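Side-chain contacts in Isomerase/lactonizing enzyme (Agrobacterium fabrum str. C58, PDB 2NQL), which belongs to the mandelate racemase/muconate lactonizing enzyme family of the enolase superfamily, with a TIM-barrel-type C-terminal domain, and carries a bound sodium ion: residues Pro288-His292 and Lys293-Asn297; Leu225-Ile228 and Ala229-Gln232; Gly169-Ala172 and Lys173-Asp177. All blocks are in the same frame, centred on the assembly; numbering follows the deposited sequence.

Interaction 1: residues Pro288-His292 and Lys293-Asn297; sequences PEMGH and KGITN
Lys293 folds its side chain back over Pro288 and Glu289, the residues that lead into its own short helix. Its CB and CG both lie against Glu289 O, CG at 3.3 Å. CG stands anti to the carbonyl carbon (chi1 -62°), and the chain then runs extended through chi2 and chi3 until CD and CE lie alongside the proline ring, CD 3.7 Å from Pro288 CB. A bend at the last torsion (chi4 65°) brings NZ beside the backbone of Glu289. Glu289 N, itself a donor, gives NZ no bond there; the buried ammonium group is held instead by Trp268 O and Gly265 O. All this happens at the C-terminal mouth of the enolase-superfamily barrel, where the chain leaves strand 285-286, makes one loosely bonded turn and enters helix 295-308. Glu289 occupies the N-cap of that turn: its OE2 takes the N-H of Gly291 on the anti side of the carboxylate (2.8 Å), while OE1 bonds to His315 ND1. The Glu289 side chain lies about 7 Å from the sodium ion. From the first residue of the turn, Met290 O accepts two N-H groups from its far end: Gly294 N in the carbonyl plane on a lone pair (2.9 Å) and Lys293 N well above that plane. Gly294, with positive phi, swings the chain into the next helix. Bent at chi2 and chi3, Met290 sets SD 3.2 Å from Gly294 C and crosses Ile295, CE meeting CG1 at 3.8 Å. Asn297 ND2 reaches back to Lys293 O (3.0 Å) and also bonds to Tyr102 OH.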
ATOM      1  N   PRO A 288      -5.145 -12.305  10.826  1.00 20.28           N
ATOM      2  CA  PRO A 288      -5.423 -10.910  10.526  1.00 22.24           C
ATOM      3  C   PRO A 288      -5.126  -9.988  11.715  1.00 19.74           C
ATOM      4  O   PRO A 288      -5.296 -10.373  12.874  1.00 18.27           O
ATOM      5  CB  PRO A 288      -6.926 -10.908  10.210  1.00 19.08           C
ATOM      6  CG  PRO A 288      -7.480 -12.129  10.886  1.00 21.12           C
ATOM      7  CD  PRO A 288      -6.376 -13.125  10.756  1.00 16.18           C
ATOM      8  N   GLU A 289      -4.669  -8.787  11.399  1.00 16.99           N
ATOM      9  CA  GLU A 289      -4.489  -7.730  12.355  1.00 17.47           C
ATOM     10  C   GLU A 289      -5.532  -6.637  12.163  1.00 23.62           C
ATOM     11  O   GLU A 289      -5.515  -5.890  11.167  1.00 15.95           O
ATOM     12  CB  GLU A 289      -3.055  -7.177  12.258  1.00 15.16           C
ATOM     13  CG  GLU A 289      -2.786  -5.895  13.119  1.00 17.37           C
ATOM     14  CD  GLU A 289      -3.316  -6.011  14.553  1.00 17.99           C
ATOM     15  OE1 GLU A 289      -2.829  -6.891  15.304  1.00 21.40           O
ATOM     16  OE2 GLU A 289      -4.222  -5.219  14.936  1.00 18.36           O
ATOM     17  N   MET A 290      -6.438  -6.536  13.137  1.00 18.07           N
ATOM     18  CA  MET A 290      -7.586  -5.639  13.026  1.00 14.77           C
ATOM     19  C   MET A 290      -7.156  -4.172  12.828  1.00 18.88           C
ATOM     20  O   MET A 290      -7.827  -3.421  12.108  1.00 19.11           O
ATOM     21  CB  MET A 290      -8.439  -5.742  14.294  1.00 16.90           C
ATOM     22  CG  MET A 290      -9.580  -4.753  14.366  1.00 16.35           C
ATOM     23  SD  MET A 290     -10.773  -4.847  12.998  1.00 19.24           S
ATOM     24  CE  MET A 290     -11.591  -6.393  13.353  1.00 15.24           C
ATOM     25  N   GLY A 291      -6.048  -3.760  13.456  1.00 19.17           N
ATOM     26  CA  GLY A 291      -5.589  -2.371  13.355  1.00 22.13           C
ATOM     27  C   GLY A 291      -5.180  -1.953  11.941  1.00 19.37           C
ATOM     28  O   GLY A 291      -5.217  -0.766  11.608  1.00 22.43           O
ATOM     29  N   HIS A 292      -4.798  -2.934  11.126  1.00 19.71           N
ATOM     30  CA  HIS A 292      -4.467  -2.721   9.708  1.00 17.92           C
ATOM     31  C   HIS A 292      -5.715  -2.835   8.811  1.00 20.45           C
ATOM     32  O   HIS A 292      -5.689  -2.360   7.674  1.00 21.45           O
ATOM     33  CB  HIS A 292      -3.432  -3.759   9.188  1.00 17.67           C
ATOM     34  CG  HIS A 292      -2.020  -3.474   9.586  1.00 18.66           C
ATOM     35  ND1 HIS A 292      -1.478  -2.203   9.581  1.00 15.44           N
ATOM     36  CD2 HIS A 292      -1.024  -4.309   9.970  1.00 17.57           C
ATOM     37  CE1 HIS A 292      -0.210  -2.270   9.952  1.00 20.71           C
ATOM     38  NE2 HIS A 292       0.087  -3.533  10.202  1.00 16.77           N
ATOM     39  N   LYS A 293      -6.786  -3.465   9.312  1.00 16.93           N
ATOM     40  CA  LYS A 293      -7.828  -4.040   8.434  1.00 15.97           C
ATOM     41  C   LYS A 293      -9.209  -3.426   8.599  1.00 19.14           C
ATOM     42  O   LYS A 293      -9.847  -3.073   7.606  1.00 19.61           O
ATOM     43  CB  LYS A 293      -7.899  -5.582   8.547  1.00 14.56           C
ATOM     44  CG  LYS A 293      -6.628  -6.275   8.118  1.00 13.11           C
ATOM     45  CD  LYS A 293      -6.770  -7.787   8.221  1.00 16.18           C
ATOM     46  CE  LYS A 293      -5.538  -8.491   7.702  1.00 18.73           C
ATOM     47  NZ  LYS A 293      -4.310  -8.212   8.528  1.00 17.35           N
ATOM     48  N   GLY A 294      -9.678  -3.302   9.842  1.00 17.99           N
ATOM     49  CA  GLY A 294     -11.029  -2.812  10.122  1.00 15.51           C
ATOM     50  C   GLY A 294     -11.974  -4.006  10.100  1.00 19.96           C
ATOM     51  O   GLY A 294     -11.601  -5.080   9.626  1.00 18.79           O
ATOM     52  N   ILE A 295     -13.177  -3.812  10.630  1.00 16.84           N
ATOM     53  CA  ILE A 295     -14.129  -4.907  10.833  1.00 17.77           C
ATOM     54  C   ILE A 295     -14.635  -5.483   9.506  1.00 20.10           C
ATOM     55  O   ILE A 295     -14.666  -6.700   9.319  1.00 18.51           O
ATOM     56  CB  ILE A 295     -15.302  -4.461  11.741  1.00 20.51           C
ATOM     57  CG1 ILE A 295     -14.806  -4.320  13.193  1.00 17.73           C
ATOM     58  CG2 ILE A 295     -16.505  -5.484  11.673  1.00 17.73           C
ATOM     59  CD1 ILE A 295     -15.661  -3.432  14.043  1.00 18.25           C
ATOM     60  N   THR A 296     -15.033  -4.611   8.591  1.00 19.43           N
ATOM     61  CA  THR A 296     -15.480  -5.071   7.249  1.00 17.37           C
ATOM     62  C   THR A 296     -14.473  -6.028   6.582  1.00 19.13           C
ATOM     63  O   THR A 296     -14.854  -7.120   6.144  1.00 19.09           O
ATOM     64  CB  THR A 296     -15.788  -3.877   6.343  1.00 15.91           C
ATOM     65  OG1 THR A 296     -16.823  -3.089   6.935  1.00 19.77           O
ATOM     66  CG2 THR A 296     -16.185  -4.327   4.911  1.00 17.16           C
ATOM     67  N   ASN A 297     -13.189  -5.642   6.543  1.00 18.10           N
ATOM     68  CA  ASN A 297     -12.134  -6.503   5.991  1.00 20.05           C
ATOM     69  C   ASN A 297     -11.901  -7.792   6.737  1.00 19.97           C
ATOM     70  O   ASN A 297     -11.673  -8.836   6.137  1.00 21.76           O
ATOM     71  CB  ASN A 297     -10.802  -5.733   5.864  1.00 17.24           C
ATOM     72  CG  ASN A 297     -10.752  -4.872   4.602  1.00 21.97           C
ATOM     73  OD1 ASN A 297     -11.194  -5.303   3.534  1.00 21.26           O
ATOM     74  ND2 ASN A 297     -10.191  -3.669   4.717  1.00 18.25           N
TER

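Interaction 2: residues Leu225-Ile228 and Ala229-Gln232; sequences LELI and AEMQ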
ATOM      1  N   LEU A 225      12.704 -23.662   5.323  1.00 34.57           N
ATOM      2  CA  LEU A 225      12.495 -25.118   5.422  1.00 35.01           C
ATOM      3  C   LEU A 225      13.499 -25.855   6.312  1.00 33.87           C
ATOM      4  O   LEU A 225      13.114 -26.750   7.064  1.00 34.69           O
ATOM      5  CB  LEU A 225      12.440 -25.767   4.045  1.00 30.13           C
ATOM      6  CG  LEU A 225      11.196 -25.476   3.225  1.00 29.90           C
ATOM      7  CD1 LEU A 225      11.456 -25.745   1.754  1.00 33.79           C
ATOM      8  CD2 LEU A 225      10.013 -26.242   3.752  1.00 30.90           C
ATOM      9  N   GLU A 226      14.776 -25.465   6.226  1.00 35.38           N
ATOM     10  CA  GLU A 226      15.825 -26.014   7.079  1.00 35.08           C
ATOM     11  C   GLU A 226      15.533 -25.814   8.562  1.00 40.66           C
ATOM     12  O   GLU A 226      15.691 -26.739   9.371  1.00 36.01           O
ATOM     13  CB  GLU A 226      17.171 -25.365   6.760  1.00 39.31           C
ATOM     14  CG  GLU A 226      17.854 -25.878   5.508  1.00 50.07           C
ATOM     15  CD  GLU A 226      19.070 -25.044   5.146  1.00 57.32           C
ATOM     16  OE1 GLU A 226      19.730 -24.510   6.066  1.00 47.18           O
ATOM     17  OE2 GLU A 226      19.365 -24.918   3.940  1.00 61.46           O
ATOM     18  N   LEU A 227      15.122 -24.595   8.910  1.00 33.88           N
ATOM     19  CA  LEU A 227      14.865 -24.236  10.287  1.00 33.15           C
ATOM     20  C   LEU A 227      13.595 -24.932  10.797  1.00 27.30           C
ATOM     21  O   LEU A 227      13.528 -25.385  11.958  1.00 30.73           O
ATOM     22  CB  LEU A 227      14.767 -22.703  10.404  1.00 33.94           C
ATOM     23  CG  LEU A 227      16.065 -21.884  10.237  1.00 34.06           C
ATOM     24  CD1 LEU A 227      15.753 -20.402  10.125  1.00 31.09           C
ATOM     25  CD2 LEU A 227      17.079 -22.136  11.381  1.00 33.09           C
ATOM     26  N   ILE A 228      12.599 -25.039   9.919  1.00 30.31           N
ATOM     27  CA  ILE A 228      11.358 -25.744  10.257  1.00 31.77           C
ATOM     28  C   ILE A 228      11.646 -27.229  10.531  1.00 31.35           C
ATOM     29  O   ILE A 228      11.137 -27.789  11.499  1.00 36.26           O
ATOM     30  CB  ILE A 228      10.289 -25.544   9.175  1.00 30.65           C
ATOM     31  CG1 ILE A 228       9.801 -24.085   9.179  1.00 31.52           C
ATOM     32  CG2 ILE A 228       9.101 -26.472   9.373  1.00 31.71           C
ATOM     33  CD1 ILE A 228       8.927 -23.725   7.973  1.00 30.53           C
ATOM     34  N   ALA A 229      12.478 -27.838   9.685  1.00 35.42           N
ATOM     35  CA  ALA A 229      13.018 -29.190   9.924  1.00 31.46           C
ATOM     36  C   ALA A 229      13.750 -29.354  11.269  1.00 32.47           C
ATOM     37  O   ALA A 229      13.557 -30.370  11.946  1.00 36.78           O
ATOM     38  CB  ALA A 229      13.915 -29.624   8.759  1.00 37.98           C
ATOM     39  N   GLU A 230      14.557 -28.359  11.654  1.00 32.02           N
ATOM     40  CA  GLU A 230      15.270 -28.348  12.945  1.00 34.04           C
ATOM     41  C   GLU A 230      14.311 -28.272  14.130  1.00 35.94           C
ATOM     42  O   GLU A 230      14.574 -28.838  15.208  1.00 33.03           O
ATOM     43  CB  GLU A 230      16.247 -27.168  13.020  1.00 31.55           C
ATOM     44  CG  GLU A 230      17.627 -27.430  12.433  1.00 38.57           C
ATOM     45  CD  GLU A 230      18.524 -26.198  12.471  1.00 52.56           C
ATOM     46  OE1 GLU A 230      18.694 -25.604  13.562  1.00 47.20           O
ATOM     47  OE2 GLU A 230      19.064 -25.827  11.403  1.00 54.51           O
ATOM     48  N   MET A 231      13.204 -27.560  13.933  1.00 33.71           N
ATOM     49  CA  MET A 231      12.205 -27.400  14.990  1.00 32.42           C
ATOM     50  C   MET A 231      11.209 -28.549  15.084  1.00 29.04           C
ATOM     51  O   MET A 231      10.628 -28.794  16.151  1.00 33.60           O
ATOM     52  CB  MET A 231      11.466 -26.077  14.815  1.00 29.15           C
ATOM     53  CG  MET A 231      12.364 -24.884  15.113  1.00 29.19           C
ATOM     54  SD  MET A 231      11.398 -23.349  15.049  1.00 35.44           S
ATOM     55  CE  MET A 231      10.639 -23.500  13.418  1.00 32.66           C
ATOM     56  N   GLN A 232      11.000 -29.246  13.972  1.00 27.56           N
ATOM     57  CA  GLN A 232       9.913 -30.215  13.914  1.00 30.36           C
ATOM     58  C   GLN A 232       9.933 -31.423  14.884  1.00 26.51           C
ATOM     59  O   GLN A 232       8.870 -31.875  15.291  1.00 34.01           O
ATOM     60  CB  GLN A 232       9.409 -30.488  12.478  1.00 36.67           C
ATOM     61  CG  GLN A 232       9.839 -31.771  11.822  1.00 45.60           C
ATOM     62  CD  GLN A 232       9.009 -32.970  12.271  1.00 54.84           C
ATOM     63  OE1 GLN A 232       9.503 -33.832  12.998  1.00 47.23           O
ATOM     64  NE2 GLN A 232       7.748 -33.021  11.851  1.00 59.81           N
TER
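Met231 curls back over the preceding turn of helix 221-231 and meets Leu227 and Ile228. Its CG rests 3.4 Å from Leu227 O. The chain runs straight to SD and then bends at chi3 (-53°), which returns the methyl group CE to 3.9 Å from Ile228 CA; the two side chains themselves meet only loosely, Ile228 CG1 lying 4.4 Å from Met231 CE. Leu227 turns the end of its chain toward the following residues, and its CD2 passes obliquely across Glu230, 4.2 Å from OE2. On the exposed side, Ala229 CB sits over the carbonyl oxygens of Leu225 and Glu226. Beneath these side chains runs the helical backbone, with Ala229 N bonded to Leu225 O (2.9 Å, 168° at the hydrogen). Toward the end the bonding slackens: Ile228 O receives weak bonds from both Met231 N and Gln232 N. Glu226 OE1 and Glu230 OE2 stay 5.5 Å apart. Arg223, one turn earlier, forms a salt bridge with Glu226 OE1 and a long, weak ion pair with Glu230, and would temper their like charge. Farther out, Pro194 and Ile198 of helix 194-205 pack on Met231, while Met215 and Val260 cover Ile228. One face thus packs inward and the other meets solvent, as in an amphipathic outer helix of a TIM-type barrel, here the crossover between parallel strands 210-214 and 239-240.

Interaction 3: residues Gly169-Ala172 and Lys173-Asp177; sequences GELA and KYWQD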
ATOM      1  N   GLY A 169      12.013 -19.274  29.335  1.00 25.32           N
ATOM      2  CA  GLY A 169      11.242 -20.464  29.682  1.00 25.36           C
ATOM      3  C   GLY A 169      10.548 -20.325  31.022  1.00 23.36           C
ATOM      4  O   GLY A 169       9.416 -20.777  31.195  1.00 26.16           O
ATOM      5  N   GLU A 170      11.218 -19.671  31.964  1.00 27.61           N
ATOM      6  CA  GLU A 170      10.619 -19.438  33.272  1.00 29.92           C
ATOM      7  C   GLU A 170       9.428 -18.500  33.180  1.00 31.02           C
ATOM      8  O   GLU A 170       8.425 -18.694  33.870  1.00 27.83           O
ATOM      9  CB  GLU A 170      11.662 -18.931  34.262  1.00 32.31           C
ATOM     10  CG  GLU A 170      12.758 -19.966  34.539  1.00 35.14           C
ATOM     11  CD  GLU A 170      12.356 -21.070  35.513  1.00 41.67           C
ATOM     12  OE1 GLU A 170      11.233 -21.041  36.074  1.00 43.06           O
ATOM     13  OE2 GLU A 170      13.190 -21.971  35.738  1.00 50.14           O
ATOM     14  N   LEU A 171       9.533 -17.499  32.310  1.00 28.55           N
ATOM     15  CA  LEU A 171       8.401 -16.650  31.998  1.00 23.44           C
ATOM     16  C   LEU A 171       7.243 -17.409  31.343  1.00 23.23           C
ATOM     17  O   LEU A 171       6.077 -17.173  31.675  1.00 25.56           O
ATOM     18  CB  LEU A 171       8.856 -15.450  31.168  1.00 25.76           C
ATOM     19  CG  LEU A 171       7.967 -14.209  31.172  1.00 33.14           C
ATOM     20  CD1 LEU A 171       7.699 -13.685  32.593  1.00 32.19           C
ATOM     21  CD2 LEU A 171       8.658 -13.144  30.346  1.00 32.17           C
ATOM     22  N   ALA A 172       7.555 -18.340  30.438  1.00 25.71           N
ATOM     23  CA  ALA A 172       6.521 -19.132  29.775  1.00 22.22           C
ATOM     24  C   ALA A 172       5.831 -20.026  30.801  1.00 24.74           C
ATOM     25  O   ALA A 172       4.604 -20.176  30.788  1.00 25.67           O
ATOM     26  CB  ALA A 172       7.123 -19.984  28.610  1.00 24.86           C
ATOM     27  N   LYS A 173       6.621 -20.594  31.709  1.00 26.41           N
ATOM     28  CA  LYS A 173       6.072 -21.491  32.723  1.00 24.74           C
ATOM     29  C   LYS A 173       5.169 -20.726  33.676  1.00 23.46           C
ATOM     30  O   LYS A 173       4.134 -21.251  34.108  1.00 25.90           O
ATOM     31  CB  LYS A 173       7.204 -22.173  33.500  1.00 26.51           C
ATOM     32  CG  LYS A 173       6.755 -23.347  34.391  1.00 33.06           C
ATOM     33  CD  LYS A 173       7.961 -23.885  35.188  1.00 44.95           C
ATOM     34  CE  LYS A 173       7.534 -24.863  36.280  1.00 61.55           C
ATOM     35  NZ  LYS A 173       6.951 -26.112  35.705  1.00 62.76           N
ATOM     36  N   TYR A 174       5.577 -19.498  34.016  1.00 20.19           N
ATOM     37  CA  TYR A 174       4.755 -18.609  34.828  1.00 22.11           C
ATOM     38  C   TYR A 174       3.370 -18.410  34.203  1.00 22.38           C
ATOM     39  O   TYR A 174       2.332 -18.514  34.895  1.00 24.04           O
ATOM     40  CB  TYR A 174       5.461 -17.257  35.017  1.00 25.81           C
ATOM     41  CG  TYR A 174       4.599 -16.225  35.702  1.00 24.61           C
ATOM     42  CD1 TYR A 174       4.423 -16.245  37.090  1.00 23.72           C
ATOM     43  CD2 TYR A 174       3.915 -15.261  34.959  1.00 29.24           C
ATOM     44  CE1 TYR A 174       3.600 -15.297  37.723  1.00 26.84           C
ATOM     45  CE2 TYR A 174       3.099 -14.323  35.576  1.00 25.12           C
ATOM     46  CZ  TYR A 174       2.942 -14.354  36.943  1.00 24.43           C
ATOM     47  OH  TYR A 174       2.142 -13.428  37.517  1.00 29.96           O
ATOM     48  N   TRP A 175       3.356 -18.124  32.900  1.00 24.23           N
ATOM     49  CA  TRP A 175       2.102 -17.987  32.161  1.00 21.77           C
ATOM     50  C   TRP A 175       1.300 -19.281  32.042  1.00 21.29           C
ATOM     51  O   TRP A 175       0.071 -19.245  32.134  1.00 22.37           O
ATOM     52  CB  TRP A 175       2.317 -17.268  30.804  1.00 22.77           C
ATOM     53  CG  TRP A 175       2.517 -15.793  31.056  1.00 23.01           C
ATOM     54  CD1 TRP A 175       3.712 -15.113  31.118  1.00 23.63           C
ATOM     55  CD2 TRP A 175       1.501 -14.845  31.401  1.00 21.91           C
ATOM     56  NE1 TRP A 175       3.490 -13.800  31.450  1.00 26.83           N
ATOM     57  CE2 TRP A 175       2.147 -13.606  31.635  1.00 27.45           C
ATOM     58  CE3 TRP A 175       0.102 -14.915  31.512  1.00 20.24           C
ATOM     59  CZ2 TRP A 175       1.441 -12.442  31.984  1.00 29.30           C
ATOM     60  CZ3 TRP A 175      -0.603 -13.750  31.867  1.00 25.23           C
ATOM     61  CH2 TRP A 175       0.070 -12.536  32.089  1.00 26.96           C
ATOM     62  N   GLN A 176       1.993 -20.411  31.881  1.00 23.74           N
ATOM     63  CA  GLN A 176       1.346 -21.726  31.913  1.00 21.09           C
ATOM     64  C   GLN A 176       0.608 -21.948  33.240  1.00 25.19           C
ATOM     65  O   GLN A 176      -0.529 -22.434  33.247  1.00 28.38           O
ATOM     66  CB  GLN A 176       2.359 -22.854  31.670  1.00 22.78           C
ATOM     67  CG  GLN A 176       1.721 -24.223  31.410  1.00 25.33           C
ATOM     68  CD  GLN A 176       2.746 -25.320  31.221  1.00 23.80           C
ATOM     69  OE1 GLN A 176       3.665 -25.467  32.029  1.00 31.77           O
ATOM     70  NE2 GLN A 176       2.594 -26.101  30.152  1.00 26.94           N
ATOM     71  N   ASP A 177       1.250 -21.569  34.345  1.00 25.77           N
ATOM     72  CA  ASP A 177       0.683 -21.713  35.701  1.00 27.70           C
ATOM     73  C   ASP A 177      -0.537 -20.803  35.902  1.00 32.56           C
ATOM     74  O   ASP A 177      -1.366 -21.034  36.790  1.00 30.22           O
ATOM     75  CB  ASP A 177       1.735 -21.375  36.764  1.00 26.77           C
ATOM     76  CG  ASP A 177       2.795 -22.442  36.906  1.00 31.59           C
ATOM     77  OD1 ASP A 177       2.618 -23.562  36.368  1.00 37.30           O
ATOM     78  OD2 ASP A 177       3.830 -22.154  37.550  1.00 33.20           O
TER
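Leu171 and Trp175 lie one turn apart on helix 165-177, the crossover of the beta-alpha-beta unit that joins parallel strands 152-158 and 182-186 of the barrel. The tight part of the contact is at the indole. With CG anti to its carbonyl carbon (chi1 -75°), Trp175 leans back along the helix and its CD1 comes to 3.2 Å from Leu171 O, which lies near the ring plane at the edge. The same oxygen accepts the backbone hydrogen bond of Trp175 N at 3.1 Å. Contact between the two side chains is looser, Leu171 CG standing 4.4 Å from Trp175 CD1. Phe180 meets the indole edge-to-face, and His344 approaches at an inclination of about 40° between ring planes. Ala172, buried too, turns its methyl group to Leu201 and Leu205 of helix 194-205, and Gln176 NE2 bonds to Leu205 O beside it. The solvent side differs. Lys173 extends away from the helix and bends only at chi4, and its NZ remains 6.6 Å from Glu170 OE1, so these opposite charges form no salt bridge. Glu170 has instead a long, weak ion pair with Lys166. Tyr174 is exposed, and a weak hydrogen bond links Tyr174 OH and Arg178 NH1. Its ring nevertheless borders the packed side: Tyr174 CD2 stands 3.8 Å above one face of the Trp175 indole, offset toward the rim, while Trp175 CD1 lies at the edge of the tyrosine ring and in its plane.

All three contacts lie in the barrel domain, but at different depths. Interaction 1 is wholly buried, near the middle of the chain and close to the sodium ion; its lysine, glutamate and histidine side chains have hydrogen-bond partners within the chain, and Arg112 of the second subunit packs on it. Interactions 2 and 3 lie on outer helices, their centres about 24 Å apart, each with an apolar inner face and charged residues outside. They share a neighbour, helix 194-205: its beginning lies against Leu227, Glu230 and Met231, its end against Ala172, Lys173 and Gln176. Their helical backbone bonding, weakening only after Glu230 in interaction 2, contrasts with the glycine-broken turn of 288-297. Aliphatic and thioether packing marks interaction 2, aromatic rings interaction 3.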